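Local coordinates for solute-binding protein (Thermoactinomyces vulgaris, PDB 2ZYO) that binds cyclodextrins and linear maltodextrins such as maltotetraose, probably to deliver them to a membrane sugar transporter, at residues G16-D28 with L65-T79. Numbering follows the deposited sequence.
Sequences GKPDKLVVWENAD and LTLDGPAGKGADLVT
V22 and W24 of strand 20-25 join A75, D76 and L77 through a short parallel beta pairing, part of the alpha/beta lobe of a periplasmic-binding-protein fold. The strand axes run 7° apart. V22 O takes two donors, L77 N at 3.1 Å and D76 N at 2.8 Å, the second tilted out of the carbonyl plane. W24 N then bonds to L77 O. The D76 carboxylate extends the pairing by one side-chain bond: D76 OD2 accepts V22 N through its anti lone pair, at 2.8 Å and 162°.

The indole of W24 lies across the turn that leads from helix 61-71 into strand 77-81. A75 CB sits almost straight above the five-membered ring of W24, 3.3 Å from its centroid, as a CH-pi contact. L65 N meets the edge of the ring, near its plane, 3.5 Å from W24 CZ3. L65 CB is an apolar neighbour of the same carbon. V78 CG1 packs obliquely against W24 CE3. CG of W24 is anti to the carbonyl carbon (chi1 -68°), which sends the ring along A75 toward L65. Replacing W24 with alanine would probably open a gap beside A75, L65 and V78, and the water on K73 O would lose its NE1 donor.

V23 CG2 meets L77 CB, and both side chains also touch L299 of helix 293-302. Further out, S290 OG is hydrogen-bonded to D76 OD1, and a water links D76 OD2 to K20 O. On its other side, strand 20-25 pairs with strand 50-55. G72, with positive phi, forms a Schellman motif after the helix, and K73 N bonds back to D68 O. K73 O accepts from the water that takes the N-H of W24 NE1 in the ring plane.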
loop_
_atom_site.group_PDB
_atom_site.type_symbol
_atom_site.label_atom_id
_atom_site.label_comp_id
_atom_site.label_asym_id
_atom_site.label_seq_id
_atom_site.Cartn_x
_atom_site.Cartn_y
_atom_site.Cartn_z
ATOM N N GLY A 16 -2.752 8.451 35.217
ATOM C CA GLY A 16 -1.766 9.431 35.657
ATOM C C GLY A 16 -1.010 9.994 34.472
ATOM O O GLY A 16 -0.819 9.304 33.466
ATOM N N LYS A 17 -0.591 11.251 34.583
ATOM C CA LYS A 17 0.152 11.911 33.515
ATOM C C LYS A 17 1.527 11.267 33.363
ATOM O O LYS A 17 2.288 11.204 34.328
ATOM C CB LYS A 17 0.293 13.409 33.790
ATOM C CG LYS A 17 0.837 14.211 32.610
ATOM C CD LYS A 17 1.128 15.656 32.988
ATOM C CE LYS A 17 -0.133 16.509 32.978
ATOM N NZ LYS A 17 0.141 17.911 33.401
ATOM N N PRO A 18 1.843 10.774 32.153
ATOM C CA PRO A 18 3.148 10.155 31.942
ATOM C C PRO A 18 4.253 11.200 31.946
ATOM O O PRO A 18 4.043 12.322 31.484
ATOM C CB PRO A 18 3.018 9.528 30.550
ATOM C CG PRO A 18 1.989 10.350 29.859
ATOM C CD PRO A 18 1.023 10.770 30.928
ATOM N N ASP A 19 5.417 10.839 32.477
ATOM C CA ASP A 19 6.579 11.715 32.393
ATOM C C ASP A 19 7.066 11.752 30.949
ATOM O O ASP A 19 7.584 12.769 30.480
ATOM C CB ASP A 19 7.702 11.238 33.320
ATOM C CG ASP A 19 8.380 9.975 32.822
ATOM O OD1 ASP A 19 7.743 8.904 32.843
ATOM O OD2 ASP A 19 9.556 10.054 32.414
ATOM N N LYS A 20 6.884 10.629 30.257
ATOM C CA LYS A 20 7.340 10.476 28.886
ATOM C C LYS A 20 6.486 9.475 28.114
ATOM O O LYS A 20 5.925 8.533 28.685
ATOM C CB LYS A 20 8.815 10.054 28.847
ATOM C CG LYS A 20 9.080 8.592 29.166
ATOM C CD LYS A 20 10.568 8.261 29.152
ATOM C CE LYS A 20 11.133 8.232 27.742
ATOM N NZ LYS A 20 12.497 7.636 27.710
ATOM N N LEU A 21 6.385 9.708 26.812
ATOM C CA LEU A 21 5.820 8.741 25.889
ATOM C C LEU A 21 6.908 8.396 24.887
ATOM O O LEU A 21 7.763 9.232 24.587
ATOM C CB LEU A 21 4.587 9.318 25.186
ATOM C CG LEU A 21 3.377 9.589 26.092
ATOM C CD1 LEU A 21 2.353 10.472 25.392
ATOM C CD2 LEU A 21 2.738 8.286 26.579
ATOM N N VAL A 22 6.891 7.162 24.395
ATOM C CA VAL A 22 7.909 6.695 23.455
ATOM C C VAL A 22 7.271 6.403 22.101
ATOM O O VAL A 22 6.212 5.779 22.027
ATOM C CB VAL A 22 8.662 5.445 23.989
ATOM C CG1 VAL A 22 9.739 4.988 23.007
ATOM C CG2 VAL A 22 9.289 5.729 25.353
ATOM N N VAL A 23 7.931 6.867 21.042
ATOM C CA VAL A 23 7.455 6.695 19.676
ATOM C C VAL A 23 8.583 6.074 18.857
ATOM O O VAL A 23 9.716 6.545 18.921
ATOM C CB VAL A 23 7.051 8.059 19.059
ATOM C CG1 VAL A 23 6.743 7.931 17.583
ATOM C CG2 VAL A 23 5.849 8.654 19.793
ATOM N N TRP A 24 8.279 5.012 18.112
ATOM C CA TRP A 24 9.242 4.442 17.165
ATOM C C TRP A 24 8.919 4.906 15.753
ATOM O O TRP A 24 7.783 4.773 15.294
ATOM C CB TRP A 24 9.249 2.913 17.209
ATOM C CG TRP A 24 9.793 2.306 18.470
ATOM C CD1 TRP A 24 10.489 2.939 19.460
ATOM C CD2 TRP A 24 9.708 0.932 18.854
ATOM N NE1 TRP A 24 10.822 2.045 20.451
ATOM C CE2 TRP A 24 10.361 0.804 20.100
ATOM C CE3 TRP A 24 9.135 -0.205 18.269
ATOM C CZ2 TRP A 24 10.457 -0.417 20.773
ATOM C CZ3 TRP A 24 9.231 -1.421 18.939
ATOM C CH2 TRP A 24 9.886 -1.515 20.179
ATOM N N GLU A 25 9.924 5.446 15.069
ATOM C CA GLU A 25 9.755 5.948 13.710
ATOM C C GLU A 25 10.857 5.424 12.787
ATOM O O GLU A 25 11.971 5.136 13.237
ATOM C CB GLU A 25 9.715 7.483 13.706
ATOM C CG GLU A 25 9.488 8.139 12.336
ATOM C CD GLU A 25 8.191 7.712 11.669
ATOM O OE1 GLU A 25 7.217 8.490 11.719
ATOM O OE2 GLU A 25 8.138 6.601 11.097
ATOM N N ASN A 26 10.521 5.311 11.503
ATOM C CA ASN A 26 11.415 4.807 10.455
ATOM C C ASN A 26 12.867 5.253 10.594
ATOM O O ASN A 26 13.155 6.445 10.687
ATOM C CB ASN A 26 10.877 5.213 9.076
ATOM C CG ASN A 26 11.586 4.503 7.935
ATOM O OD1 ASN A 26 12.412 3.616 8.150
ATOM N ND2 ASN A 26 11.253 4.889 6.709
ATOM N N ALA A 27 13.771 4.275 10.597
ATOM C CA ALA A 27 15.197 4.525 10.804
ATOM C C ALA A 27 15.959 4.831 9.514
ATOM O O ALA A 27 16.987 5.509 9.553
ATOM C CB ALA A 27 15.837 3.350 11.528
ATOM N N ASP A 28 15.456 4.334 8.384
ATOM C CA ASP A 28 16.154 4.460 7.097
ATOM C C ASP A 28 15.875 5.764 6.355
ATOM O O ASP A 28 16.681 6.203 5.524
ATOM C CB ASP A 28 15.865 3.254 6.188
ATOM C CG ASP A 28 14.398 3.132 5.799
ATOM O OD1 ASP A 28 13.823 4.097 5.244
ATOM O OD2 ASP A 28 13.820 2.046 6.030
ATOM N N LEU A 65 8.877 -4.933 19.032
ATOM C CA LEU A 65 7.844 -4.748 20.056
ATOM C C LEU A 65 7.479 -6.069 20.736
ATOM O O LEU A 65 7.165 -6.093 21.928
ATOM C CB LEU A 65 6.594 -4.080 19.469
ATOM C CG LEU A 65 5.540 -3.571 20.466
ATOM C CD1 LEU A 65 6.086 -2.439 21.342
ATOM C CD2 LEU A 65 4.282 -3.125 19.735
ATOM N N THR A 66 7.527 -7.160 19.973
ATOM C CA THR A 66 7.281 -8.502 20.508
ATOM C C THR A 66 8.280 -8.845 21.622
ATOM O O THR A 66 7.940 -9.550 22.574
ATOM C CB THR A 66 7.312 -9.574 19.387
ATOM O OG1 THR A 66 6.436 -9.175 18.327
ATOM C CG2 THR A 66 6.857 -10.932 19.907
ATOM N N LEU A 67 9.501 -8.327 21.500
ATOM C CA LEU A 67 10.533 -8.506 22.520
ATOM C C LEU A 67 10.477 -7.415 23.596
ATOM O O LEU A 67 10.418 -7.715 24.792
ATOM C CB LEU A 67 11.924 -8.547 21.871
ATOM C CG LEU A 67 13.156 -8.790 22.752
ATOM C CD1 LEU A 67 13.208 -10.228 23.256
ATOM C CD2 LEU A 67 14.430 -8.444 21.991
ATOM N N ASP A 68 10.495 -6.156 23.162
ATOM C CA ASP A 68 10.617 -5.015 24.070
ATOM C C ASP A 68 9.350 -4.704 24.856
ATOM O O ASP A 68 9.429 -4.253 25.998
ATOM C CB ASP A 68 11.063 -3.763 23.309
ATOM C CG ASP A 68 12.510 -3.836 22.847
ATOM O OD1 ASP A 68 13.149 -4.901 22.995
ATOM O OD2 ASP A 68 13.009 -2.815 22.335
ATOM N N GLY A 69 8.192 -4.929 24.239
ATOM C CA GLY A 69 6.898 -4.679 24.882
ATOM C C GLY A 69 6.732 -5.400 26.211
ATOM O O GLY A 69 6.537 -4.753 27.244
ATOM N N PRO A 70 6.797 -6.747 26.196
ATOM C CA PRO A 70 6.756 -7.538 27.432
ATOM C C PRO A 70 7.865 -7.187 28.429
ATOM O O PRO A 70 7.663 -7.312 29.637
ATOM C CB PRO A 70 6.939 -8.974 26.930
ATOM C CG PRO A 70 6.440 -8.949 25.540
ATOM C CD PRO A 70 6.868 -7.617 25.006
ATOM N N ALA A 71 9.016 -6.751 27.922
ATOM C CA ALA A 71 10.149 -6.353 28.761
ATOM C C ALA A 71 9.955 -4.995 29.448
ATOM O O ALA A 71 10.731 -4.627 30.334
ATOM C CB ALA A 71 11.435 -6.358 27.942
ATOM N N GLY A 72 8.922 -4.261 29.039
ATOM C CA GLY A 72 8.624 -2.942 29.600
ATOM C C GLY A 72 9.391 -1.810 28.942
ATOM O O GLY A 72 9.333 -0.664 29.402
ATOM N N LYS A 73 10.097 -2.131 27.859
ATOM C CA LYS A 73 10.955 -1.175 27.157
ATOM C C LYS A 73 10.389 -0.794 25.786
ATOM O O LYS A 73 11.073 -0.170 24.969
ATOM C CB LYS A 73 12.365 -1.755 26.999
ATOM C CG LYS A 73 13.024 -2.188 28.303
ATOM C CD LYS A 73 14.249 -3.042 28.031
ATOM C CE LYS A 73 14.750 -3.706 29.301
ATOM N NZ LYS A 73 15.995 -4.486 29.064
ATOM N N GLY A 74 9.138 -1.172 25.539
ATOM C CA GLY A 74 8.506 -0.920 24.251
ATOM C C GLY A 74 8.002 0.500 24.087
ATOM O O GLY A 74 7.808 1.225 25.069
ATOM N N ALA A 75 7.791 0.891 22.833
ATOM C CA ALA A 75 7.198 2.185 22.504
ATOM C C ALA A 75 5.718 2.221 22.851
ATOM O O ALA A 75 5.056 1.188 22.893
ATOM C CB ALA A 75 7.382 2.482 21.034
ATOM N N ASP A 76 5.200 3.420 23.093
ATOM C CA ASP A 76 3.764 3.601 23.244
ATOM C C ASP A 76 3.098 3.621 21.874
ATOM O O ASP A 76 2.054 2.993 21.671
ATOM C CB ASP A 76 3.465 4.881 24.021
ATOM C CG ASP A 76 4.006 4.833 25.434
ATOM O OD1 ASP A 76 3.400 4.143 26.277
ATOM O OD2 ASP A 76 5.044 5.475 25.700
ATOM N N LEU A 77 3.719 4.333 20.936
ATOM C CA LEU A 77 3.227 4.393 19.564
ATOM C C LEU A 77 4.223 3.759 18.606
ATOM O O LEU A 77 5.424 4.023 18.679
ATOM C CB LEU A 77 2.932 5.839 19.145
ATOM C CG LEU A 77 1.903 6.653 19.942
ATOM C CD1 LEU A 77 1.667 7.985 19.255
ATOM C CD2 LEU A 77 0.584 5.906 20.123
ATOM N N VAL A 78 3.703 2.913 17.721
ATOM C CA VAL A 78 4.503 2.215 16.718
ATOM C C VAL A 78 3.873 2.407 15.340
ATOM O O VAL A 78 2.744 2.893 15.229
ATOM C CB VAL A 78 4.632 0.702 17.034
ATOM C CG1 VAL A 78 5.467 0.485 18.298
ATOM C CG2 VAL A 78 3.254 0.056 17.181
ATOM N N THR A 79 4.603 2.031 14.294
ATOM C CA THR A 79 4.134 2.227 12.926
ATOM C C THR A 79 4.695 1.193 11.951
ATOM O O THR A 79 5.871 0.839 12.017
ATOM C CB THR A 79 4.417 3.677 12.428
ATOM O OG1 THR A 79 3.906 3.848 11.102
ATOM C CG2 THR A 79 5.905 4.006 12.454
HETATM O O HOH W 1 5.763 5.722 28.218
HETATM O O HOH W 2 12.039 2.039 23.086
#